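Side-chain contacts in rhodopsin (Rubrobacter xylanophilus, PDB 6KFQ), which binds retinal in the membrane of a thermophilic bacterium and pumps protons, probably as a light-driven transporter: residues T99-A102 and S103-L107; R127-L130 and F131-T135; V192-S195 and V196-L200. All blocks are in the same frame, centred on the assembly; numbering follows the deposited sequence.

Contact 1 of 3, residues T99-A102 and S103-L107. With MPG ([(Z)-octadec-9-enyl] (2R)-2,3-bis(oxidanyl)propanoate), chain O; SO4 (sulfate ion), chain S.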
loop_
_atom_site.group_PDB
_atom_site.type_symbol
_atom_site.label_atom_id
_atom_site.label_comp_id
_atom_site.label_asym_id
_atom_site.label_seq_id
_atom_site.Cartn_x
_atom_site.Cartn_y
_atom_site.Cartn_z
ATOM N N THR A 99 15.226 13.706 5.090
ATOM C CA THR A 99 14.368 14.698 4.444
ATOM C C THR A 99 13.579 14.084 3.292
ATOM O O THR A 99 12.371 14.320 3.156
ATOM C CB THR A 99 15.202 15.887 3.962
ATOM O OG1 THR A 99 15.820 16.518 5.089
ATOM C CG2 THR A 99 14.321 16.911 3.246
ATOM N N PHE A 100 14.240 13.286 2.450
ATOM C CA PHE A 100 13.515 12.638 1.364
ATOM C C PHE A 100 12.465 11.674 1.903
ATOM O O PHE A 100 11.310 11.684 1.459
ATOM C CB PHE A 100 14.478 11.902 0.429
ATOM C CG PHE A 100 13.771 11.072 -0.599
ATOM C CD1 PHE A 100 13.303 11.648 -1.768
ATOM C CD2 PHE A 100 13.534 9.726 -0.378
ATOM C CE1 PHE A 100 12.630 10.895 -2.706
ATOM C CE2 PHE A 100 12.845 8.955 -1.314
ATOM C CZ PHE A 100 12.401 9.533 -2.480
ATOM N N ILE A 101 12.854 10.821 2.857
ATOM C CA ILE A 101 11.942 9.787 3.345
ATOM C C ILE A 101 10.743 10.416 4.045
ATOM O O ILE A 101 9.596 10.014 3.816
ATOM C CB ILE A 101 12.693 8.801 4.262
ATOM C CG1 ILE A 101 13.709 8.008 3.442
ATOM C CG2 ILE A 101 11.713 7.823 4.929
ATOM C CD1 ILE A 101 14.620 7.095 4.274
ATOM N N ALA A 102 10.982 11.418 4.895
ATOM C CA ALA A 102 9.870 12.094 5.556
ATOM C C ALA A 102 8.984 12.809 4.543
ATOM O O ALA A 102 7.755 12.832 4.689
ATOM C CB ALA A 102 10.397 13.079 6.603
ATOM N N SER A 103 9.590 13.402 3.512
ATOM C CA SER A 103 8.810 14.063 2.468
ATOM C C SER A 103 7.930 13.070 1.731
ATOM O O SER A 103 6.743 13.327 1.495
ATOM C CB SER A 103 9.733 14.767 1.476
ATOM O OG SER A 103 10.425 15.825 2.104
ATOM N N LEU A 104 8.511 11.945 1.316
ATOM C CA LEU A 104 7.739 10.926 0.619
ATOM C C LEU A 104 6.607 10.412 1.492
ATOM O O LEU A 104 5.466 10.268 1.036
ATOM C CB LEU A 104 8.661 9.777 0.199
ATOM C CG LEU A 104 8.024 8.599 -0.541
ATOM C CD1 LEU A 104 7.486 9.040 -1.904
ATOM C CD2 LEU A 104 9.030 7.480 -0.697
ATOM N N ILE A 105 6.903 10.119 2.759
ATOM C CA ILE A 105 5.871 9.548 3.622
ATOM C C ILE A 105 4.786 10.583 3.900
ATOM O O ILE A 105 3.588 10.278 3.851
ATOM C CB ILE A 105 6.492 9.003 4.926
ATOM C CG1 ILE A 105 7.437 7.821 4.657
ATOM C CG2 ILE A 105 5.403 8.657 5.950
ATOM C CD1 ILE A 105 6.874 6.753 3.762
ATOM N N ALA A 106 5.178 11.829 4.162
ATOM C CA ALA A 106 4.192 12.866 4.442
ATOM C C ALA A 106 3.243 13.052 3.261
ATOM O O ALA A 106 2.022 13.138 3.438
ATOM C CB ALA A 106 4.897 14.177 4.791
ATOM N N LEU A 107 3.789 13.099 2.045
ATOM C CA LEU A 107 2.948 13.182 0.855
ATOM C C LEU A 107 1.964 12.023 0.799
ATOM O O LEU A 107 0.776 12.210 0.511
ATOM C CB LEU A 107 3.827 13.178 -0.392
ATOM C CG LEU A 107 3.832 14.339 -1.383
ATOM C CD1 LEU A 107 3.425 15.634 -0.745
ATOM C CD2 LEU A 107 5.218 14.454 -1.988
HETATM C C2 MPG O . 13.608 20.461 11.730
HETATM C C3 MPG O . 14.670 20.811 10.717
HETATM C C4 MPG O . 14.911 19.731 9.686
HETATM C C5 MPG O . 13.746 19.463 8.758
HETATM C C6 MPG O . 14.111 18.646 7.538
HETATM C C7 MPG O . 12.964 18.386 6.568
HETATM C C8 MPG O . 11.893 17.481 7.095
HETATM C C9 MPG O . 10.813 17.198 6.097
HETATM C C10 MPG O . 9.565 17.559 6.242
HETATM C C11 MPG O . 8.422 17.323 5.304
HETATM C C12 MPG O . 7.237 16.691 5.970
HETATM C C13 MPG O . 6.791 17.406 7.236
HETATM C C14 MPG O . 5.558 16.829 7.888
HETATM C C15 MPG O . 4.277 17.090 7.136
HETATM C C16 MPG O . 3.059 16.457 7.766
HETATM C C17 MPG O . 1.757 16.706 7.044
HETATM C C18 MPG O . 0.588 15.954 7.638
HETATM C C1 MPG O . 13.983 19.324 12.633
HETATM S S SO4 S . 17.919 13.813 1.283
HETATM O O1 SO4 S . 17.201 14.229 0.086
HETATM O O2 SO4 S . 17.000 13.389 2.332
HETATM O O3 SO4 S . 18.804 12.705 0.927
HETATM O O4 SO4 S . 18.730 14.914 1.802
#

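Contact 2 of 3, residues R127-L130 and F131-T135. With RET (retinal), chain R; MPG ([(Z)-octadec-9-enyl] (2R)-2,3-bis(oxidanyl)propanoate), chain B; MPG ([(Z)-octadec-9-enyl] (2R)-2,3-bis(oxidanyl)propanoate), chain D.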
loop_
_atom_site.group_PDB
_atom_site.type_symbol
_atom_site.label_atom_id
_atom_site.label_comp_id
_atom_site.label_asym_id
_atom_site.label_seq_id
_atom_site.Cartn_x
_atom_site.Cartn_y
_atom_site.Cartn_z
ATOM N N ARG A 127 -16.244 16.824 -2.271
ATOM C CA ARG A 127 -15.652 15.526 -2.582
ATOM C C ARG A 127 -14.721 15.622 -3.785
ATOM O O ARG A 127 -13.633 15.028 -3.791
ATOM C CB ARG A 127 -16.760 14.502 -2.829
ATOM C CG ARG A 127 -16.312 13.055 -2.763
ATOM C CD ARG A 127 -17.523 12.144 -2.637
ATOM N NE ARG A 127 -18.273 12.110 -3.885
ATOM C CZ ARG A 127 -19.588 11.963 -3.970
ATOM N NH1 ARG A 127 -20.322 11.852 -2.870
ATOM N NH2 ARG A 127 -20.170 11.942 -5.161
ATOM N N ALA A 128 -15.122 16.394 -4.796
ATOM C CA ALA A 128 -14.332 16.514 -6.015
ATOM C C ALA A 128 -13.017 17.227 -5.750
ATOM O O ALA A 128 -11.949 16.758 -6.162
ATOM C CB ALA A 128 -15.141 17.244 -7.090
ATOM N N ILE A 129 -13.068 18.368 -5.057
ATOM C CA ILE A 129 -11.839 19.112 -4.786
ATOM C C ILE A 129 -10.890 18.279 -3.928
ATOM O O ILE A 129 -9.670 18.304 -4.127
ATOM C CB ILE A 129 -12.152 20.479 -4.140
ATOM C CG1 ILE A 129 -10.882 21.318 -4.026
ATOM C CG2 ILE A 129 -12.780 20.319 -2.770
ATOM C CD1 ILE A 129 -10.347 21.792 -5.360
ATOM N N LEU A 130 -11.433 17.520 -2.975
ATOM C CA LEU A 130 -10.578 16.689 -2.130
ATOM C C LEU A 130 -9.979 15.521 -2.903
ATOM O O LEU A 130 -8.848 15.103 -2.616
ATOM C CB LEU A 130 -11.369 16.174 -0.931
ATOM C CG LEU A 130 -11.764 17.269 0.051
ATOM C CD1 LEU A 130 -12.743 16.742 1.100
ATOM C CD2 LEU A 130 -10.522 17.831 0.691
ATOM N N PHE A 131 -10.706 14.983 -3.881
ATOM C CA PHE A 131 -10.113 13.949 -4.721
ATOM C C PHE A 131 -8.964 14.523 -5.538
ATOM O O PHE A 131 -7.951 13.854 -5.761
ATOM C CB PHE A 131 -11.180 13.326 -5.625
ATOM C CG PHE A 131 -10.636 12.315 -6.593
ATOM C CD1 PHE A 131 -10.537 10.973 -6.233
ATOM C CD2 PHE A 131 -10.204 12.703 -7.853
ATOM C CE1 PHE A 131 -10.020 10.046 -7.110
ATOM C CE2 PHE A 131 -9.678 11.783 -8.741
ATOM C CZ PHE A 131 -9.587 10.443 -8.365
ATOM N N ILE A 132 -9.099 15.765 -5.992
ATOM C CA ILE A 132 -8.019 16.374 -6.759
ATOM C C ILE A 132 -6.800 16.597 -5.876
ATOM O O ILE A 132 -5.665 16.313 -6.279
ATOM C CB ILE A 132 -8.490 17.686 -7.406
ATOM C CG1 ILE A 132 -9.696 17.408 -8.290
ATOM C CG2 ILE A 132 -7.366 18.297 -8.232
ATOM C CD1 ILE A 132 -9.417 16.417 -9.367
ATOM N N ILE A 133 -7.011 17.138 -4.670
ATOM C CA ILE A 133 -5.894 17.327 -3.747
ATOM C C ILE A 133 -5.202 15.994 -3.473
ATOM O O ILE A 133 -3.969 15.897 -3.485
ATOM C CB ILE A 133 -6.381 17.997 -2.447
ATOM C CG1 ILE A 133 -6.931 19.391 -2.746
ATOM C CG2 ILE A 133 -5.248 18.108 -1.450
ATOM C CD1 ILE A 133 -7.745 19.988 -1.618
ATOM N N SER A 134 -5.983 14.943 -3.253
ATOM C CA SER A 134 -5.394 13.631 -2.987
ATOM C C SER A 134 -4.569 13.144 -4.179
ATOM O O SER A 134 -3.433 12.678 -4.021
ATOM C CB SER A 134 -6.498 12.633 -2.633
ATOM O OG SER A 134 -5.928 11.370 -2.315
ATOM N N THR A 135 -5.116 13.272 -5.387
ATOM C CA THR A 135 -4.380 12.876 -6.582
ATOM C C THR A 135 -3.114 13.713 -6.771
ATOM O O THR A 135 -2.081 13.189 -7.212
ATOM C CB THR A 135 -5.297 12.984 -7.798
ATOM O OG1 THR A 135 -6.427 12.131 -7.598
ATOM C CG2 THR A 135 -4.581 12.570 -9.070
HETATM C C1 RET R . -7.499 7.341 -3.138
HETATM C C2 RET R . -8.636 8.315 -3.479
HETATM C C3 RET R . -8.198 9.738 -3.753
HETATM C C4 RET R . -7.157 9.791 -4.853
HETATM C C5 RET R . -6.109 8.705 -4.762
HETATM C C6 RET R . -6.213 7.652 -3.931
HETATM C C7 RET R . -5.158 6.647 -3.910
HETATM C C8 RET R . -4.966 5.581 -3.087
HETATM C C9 RET R . -3.912 4.593 -3.098
HETATM C C10 RET R . -4.033 3.513 -2.304
HETATM C C11 RET R . -3.113 2.423 -2.155
HETATM C C12 RET R . -3.364 1.439 -1.296
HETATM C C13 RET R . -2.533 0.290 -1.019
HETATM C C14 RET R . -2.900 -0.549 -0.021
HETATM C C15 RET R . -2.208 -1.718 0.441
HETATM C C16 RET R . -7.244 7.442 -1.628
HETATM C C17 RET R . -8.060 5.942 -3.457
HETATM C C18 RET R . -4.872 9.034 -5.553
HETATM C C19 RET R . -2.739 4.800 -4.014
HETATM C C20 RET R . -1.283 0.107 -1.833
HETATM C C2 MPG B . -12.782 21.627 0.880
HETATM C C3 MPG B . -11.273 21.738 0.960
HETATM C C4 MPG B . -10.628 22.181 -0.333
HETATM C C5 MPG B . -10.544 23.677 -0.525
HETATM C C6 MPG B . -9.357 24.330 0.150
HETATM C C7 MPG B . -8.015 24.006 -0.498
HETATM C C8 MPG B . -6.838 24.704 0.118
HETATM C C9 MPG B . -5.563 24.496 -0.642
HETATM C C10 MPG B . -4.428 24.003 -0.202
HETATM C C11 MPG B . -3.218 23.792 -1.060
HETATM C C12 MPG B . -1.974 24.475 -0.570
HETATM C C13 MPG B . -1.147 23.671 0.423
HETATM C C14 MPG B . 0.167 24.322 0.787
HETATM C C15 MPG B . 1.106 23.458 1.602
HETATM C C16 MPG B . 2.436 24.117 1.896
HETATM C C17 MPG B . 3.433 23.303 2.678
HETATM C C18 MPG B . 4.721 24.040 2.971
HETATM O O1 MPG B . -14.794 20.698 1.838
HETATM C C1 MPG B . -13.386 20.935 2.072
HETATM C CXD MPG B . -16.953 19.946 2.483
HETATM O O2 MPG B . -17.243 20.440 1.187
HETATM C C21 MPG B . -17.770 20.663 3.546
HETATM O O3 MPG B . -19.154 20.500 3.276
HETATM O O4 MPG B . -14.983 19.571 3.779
HETATM C CX3 MPG B . -15.466 20.048 2.785
HETATM C C2 MPG D . -16.218 12.659 -7.886
HETATM C C3 MPG D . -15.009 13.556 -8.013
HETATM C C4 MPG D . -14.406 13.555 -9.402
HETATM C C5 MPG D . -13.178 14.428 -9.538
HETATM C C6 MPG D . -12.745 14.704 -10.959
HETATM C C7 MPG D . -12.327 13.481 -11.765
HETATM C C8 MPG D . -13.262 13.130 -12.885
HETATM C C9 MPG D . -12.702 12.087 -13.799
HETATM C C10 MPG D . -13.291 11.509 -14.816
HETATM C C11 MPG D . -14.667 11.742 -15.358
HETATM C C12 MPG D . -14.671 11.948 -16.844
HETATM C C13 MPG D . -16.042 12.060 -17.499
HETATM C C14 MPG D . -16.704 10.743 -17.838
HETATM C C15 MPG D . -17.309 10.006 -16.666
#

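Contact 3 of 3, residues V192-S195 and V196-L200. With MPG ([(Z)-octadec-9-enyl] (2R)-2,3-bis(oxidanyl)propanoate), chain Q; MPG ([(Z)-octadec-9-enyl] (2R)-2,3-bis(oxidanyl)propanoate), chain G.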
loop_
_atom_site.group_PDB
_atom_site.type_symbol
_atom_site.label_atom_id
_atom_site.label_comp_id
_atom_site.label_asym_id
_atom_site.label_seq_id
_atom_site.Cartn_x
_atom_site.Cartn_y
_atom_site.Cartn_z
ATOM N N VAL A 192 -19.980 1.136 -10.881
ATOM C CA VAL A 192 -20.062 -0.255 -10.457
ATOM C C VAL A 192 -20.656 -0.299 -9.054
ATOM O O VAL A 192 -20.701 0.704 -8.334
ATOM C CB VAL A 192 -18.694 -0.969 -10.491
ATOM C CG1 VAL A 192 -18.101 -0.910 -11.892
ATOM C CG2 VAL A 192 -17.742 -0.366 -9.477
ATOM N N SER A 193 -21.120 -1.484 -8.675
ATOM C CA SER A 193 -21.726 -1.682 -7.369
ATOM C C SER A 193 -20.661 -1.682 -6.278
ATOM O O SER A 193 -19.465 -1.850 -6.535
ATOM C CB SER A 193 -22.491 -3.006 -7.332
ATOM O OG SER A 193 -21.581 -4.087 -7.422
ATOM N N LEU A 194 -21.115 -1.490 -5.038
ATOM C CA LEU A 194 -20.210 -1.594 -3.894
ATOM C C LEU A 194 -19.543 -2.967 -3.838
ATOM O O LEU A 194 -18.370 -3.085 -3.468
ATOM C CB LEU A 194 -20.979 -1.315 -2.601
ATOM C CG LEU A 194 -20.216 -1.535 -1.294
ATOM C CD1 LEU A 194 -19.021 -0.595 -1.195
ATOM C CD2 LEU A 194 -21.134 -1.379 -0.094
ATOM N N SER A 195 -20.276 -4.022 -4.188
ATOM C CA SER A 195 -19.663 -5.348 -4.196
ATOM C C SER A 195 -18.504 -5.417 -5.184
ATOM O O SER A 195 -17.447 -5.976 -4.871
ATOM C CB SER A 195 -20.707 -6.413 -4.522
ATOM O OG SER A 195 -20.055 -7.639 -4.805
ATOM N N VAL A 196 -18.675 -4.846 -6.379
ATOM C CA VAL A 196 -17.592 -4.831 -7.359
ATOM C C VAL A 196 -16.422 -3.998 -6.849
ATOM O O VAL A 196 -15.255 -4.398 -6.955
ATOM C CB VAL A 196 -18.103 -4.316 -8.715
ATOM C CG1 VAL A 196 -16.942 -4.095 -9.676
ATOM C CG2 VAL A 196 -19.108 -5.285 -9.304
ATOM N N GLU A 197 -16.720 -2.814 -6.302
ATOM C CA GLU A 197 -15.671 -1.968 -5.736
ATOM C C GLU A 197 -14.849 -2.717 -4.692
ATOM O O GLU A 197 -13.612 -2.640 -4.678
ATOM C CB GLU A 197 -16.288 -0.717 -5.114
ATOM C CG GLU A 197 -15.293 0.139 -4.360
ATOM C CD GLU A 197 -15.957 1.223 -3.535
ATOM O OE1 GLU A 197 -15.251 1.828 -2.708
ATOM O OE2 GLU A 197 -17.177 1.455 -3.697
ATOM N N VAL A 198 -15.524 -3.426 -3.786
ATOM C CA VAL A 198 -14.806 -4.122 -2.724
ATOM C C VAL A 198 -13.945 -5.237 -3.306
ATOM O O VAL A 198 -12.803 -5.445 -2.880
ATOM C CB VAL A 198 -15.799 -4.641 -1.669
ATOM C CG1 VAL A 198 -15.126 -5.612 -0.709
ATOM C CG2 VAL A 198 -16.381 -3.454 -0.896
ATOM N N PHE A 199 -14.479 -5.970 -4.285
ATOM C CA PHE A 199 -13.690 -6.982 -4.984
ATOM C C PHE A 199 -12.425 -6.378 -5.584
ATOM O O PHE A 199 -11.326 -6.922 -5.432
ATOM C CB PHE A 199 -14.538 -7.630 -6.083
ATOM C CG PHE A 199 -13.757 -8.549 -6.985
ATOM C CD1 PHE A 199 -13.382 -9.806 -6.548
ATOM C CD2 PHE A 199 -13.390 -8.146 -8.263
ATOM C CE1 PHE A 199 -12.654 -10.657 -7.369
ATOM C CE2 PHE A 199 -12.668 -8.994 -9.092
ATOM C CZ PHE A 199 -12.303 -10.258 -8.636
ATOM N N LEU A 200 -12.566 -5.253 -6.281
ATOM C CA LEU A 200 -11.419 -4.667 -6.958
ATOM C C LEU A 200 -10.338 -4.269 -5.963
ATOM O O LEU A 200 -9.155 -4.572 -6.164
ATOM C CB LEU A 200 -11.868 -3.467 -7.795
ATOM C CG LEU A 200 -12.700 -3.905 -9.003
ATOM C CD1 LEU A 200 -13.302 -2.707 -9.725
ATOM C CD2 LEU A 200 -11.849 -4.751 -9.964
HETATM C C7 MPG Q . -24.829 -8.702 -4.571
HETATM C C8 MPG Q . -24.245 -8.254 -5.876
HETATM C C9 MPG Q . -23.283 -9.230 -6.482
HETATM C C10 MPG Q . -22.047 -8.961 -6.832
HETATM C C11 MPG Q . -21.083 -9.877 -7.523
HETATM C C12 MPG Q . -19.734 -9.258 -7.748
HETATM C C13 MPG Q . -18.773 -10.127 -8.541
HETATM C C14 MPG Q . -17.409 -9.514 -8.755
HETATM C C15 MPG Q . -16.478 -10.334 -9.623
HETATM C C16 MPG Q . -16.074 -11.666 -9.044
HETATM C C17 MPG Q . -15.122 -12.459 -9.906
HETATM C C18 MPG Q . -14.578 -13.705 -9.254
HETATM C C2 MPG G . -16.858 -7.823 -12.083
HETATM C C3 MPG G . -15.666 -8.121 -12.959
HETATM C C4 MPG G . -14.352 -7.585 -12.441
HETATM C C5 MPG G . -13.212 -7.833 -13.398
HETATM C C6 MPG G . -11.847 -7.991 -12.768
HETATM C C7 MPG G . -10.974 -6.744 -12.802
HETATM C C8 MPG G . -9.518 -7.017 -12.566
HETATM C C9 MPG G . -9.250 -7.787 -11.310
HETATM O O1 MPG G . -19.240 -8.110 -11.780
HETATM C C1 MPG G . -18.091 -8.555 -12.536
HETATM C CXD MPG G . -21.555 -8.110 -11.255
HETATM O O2 MPG G . -22.743 -8.858 -11.462
HETATM C C21 MPG G . -21.743 -6.655 -11.651
HETATM O O3 MPG G . -22.800 -6.099 -10.881
HETATM O O4 MPG G . -20.515 -9.742 -12.662
HETATM C CX3 MPG G . -20.385 -8.753 -11.987
#

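Contact 1 of 3, residues T99-A102 and S103-L107
Ser103 turns its hydroxyl back onto Thr99, one turn earlier in helix 98-120, one of the seven transmembrane helices of the microbial rhodopsin fold. Followed outward, Ser103 CB first lies 3.2 Å from Thr99 O. Beyond it, a chi1 of -65° sets Ser103 OG beside its own backbone N, where it donates to Thr99 O at 2.7 Å. Thr99 O also accepts Ser103 N at 3.0 Å in the regular i to i+4 bond. These donors arrive from opposite faces of the carbonyl plane, each tilted 31° from it, so one acceptor is gripped twice and the hydroxyl is satisfied within its own helix. On another side of the helix Phe100 and Leu104 lie alongside each other, CE2 of Phe100 at 4.1 Å from CD2 of Leu104, and both touch Leu144 of helix 124-153. Ile101 CG2 and Ile105 CG1 lie 4.3 Å apart, and both side chains touch helix 70-90. Ala106 CB meets lipid carbon C12 at 3.6 Å. Near the helix start sits a sulfate, probably from the crystallisation liquor and also bonded to Asn97 and Arg148; Phe100 N donates to its O2 at 2.8 Å, with an N-H...O angle of 158°.

Contact 2 of 3, residues R127-L130 and F131-T135
The ring of Phe131, whose backbone N-H bonds to Arg127 O one turn back, carries the hydroxyl of Thr135 on one face: OG1 stands 3.5 Å above the ring plane, offset toward the rim. Two bound molecules approach obliquely, retinal with its C3 at 3.6 Å from Phe131 CD1 and a lipid chain with its C5 at 3.8 Å from Phe131 CD2. Trp182 of helix 158-184 adds a ring stack. Phe131 reaches this site because CG stands anti to the backbone N (chi1 176°). Its carbonyl is engaged as well: Thr135 OG1 and Thr135 N bond to Phe131 O from opposite faces of the carbonyl plane, and the bond from OG1 holds the hydroxyl above the ring. A second wall of the retinal pocket comes from Ser134, whose OG is 3.1 Å from retinal C3; that hydroxyl bonds to Met111 O on helix 98-120, while Ser134 N bonds to Leu130 O. Away from the chromophore, Ile129 and Ile133 cross obliquely, with CG1 of Ile129 at 4.2 Å from CD1 of Ile133. Ile133 CD1 also lies 4.2 Å from Leu130 CD2, and C4 of another lipid is 3.8 Å from Ile133 CD1. The stretch thus faces lipid with Ile129, Leu130 and Ile133 and retinal with Phe131, Ser134 and Thr135. The hydrocarbon ring of retinal offers the hydroxyls of Ser134 and Thr135 no polar partner, and their bonds to backbone carbonyls satisfy them beside it.

Contact 3 of 3, residues V192-S195 and V196-L200
Val196 crosses Val192 at about a right angle, its CG1 resting 3.7 Å from Val192 CB. Its other methyl, Val196 CG2, sits 3.3 Å from Ser193 OG, and the same hydroxyl oxygen accepts Val196 N at 3.2 Å with an N-H...O angle of 162°. A chi1 of 67° puts that oxygen between the serine's own N and carbonyl carbon, within range of the N-H. At Glu197 the backbone N bonds to Ser193 O at 2.9 Å, in the carbonyl plane. Ser193 is thus the N-cap of helix 194-218, the last of the seven transmembrane helices, with its side chain bonding to an N-H of the first turn. The carboxyl group of Glu197 passes Leu194 CD1; its OE2 bonds to Thr186 OG1, and its OE1 lies close to Glu187. Val198 next sets CG2 at 3.9 Å from Leu194 CD1, and both side chains touch Glu2 of helix 2-23. Phe199, bonded through N to Ser195 O, presents one ring face to a lipid chain whose C16 stands 3.9 Å above the centre, while C6 of a second lipid lies in plane at the ring edge; Trp5 adds an edge-to-face contact. With an alanine in place of Phe199, the lipid chain over the ring would probably lose the surface it lies on, and Trp5 this edge-to-face partner. Leu200 CD2 continues along the second lipid, 3.6 Å from its C7.

How the contacts relate
Along the chain the three contacts come in series, each a single turn-to-turn stretch on a different transmembrane helix: contact 1 on helix 98-120, contact 2 on helix 124-153 and contact 3 at the start of helix 194-218. Helices 98-120 and 124-153 follow each other in sequence, and the centres of contacts 1 and 2 are about 20 Å apart, with nearest atoms about 6 Å. Contact 3 lies on the opposite side of the chain's centre from contact 1, about 32 Å between centres, and about 21 Å from contact 2. Only contact 2 reaches the chromophore; the other two lie farther from it, with lipid bound against each.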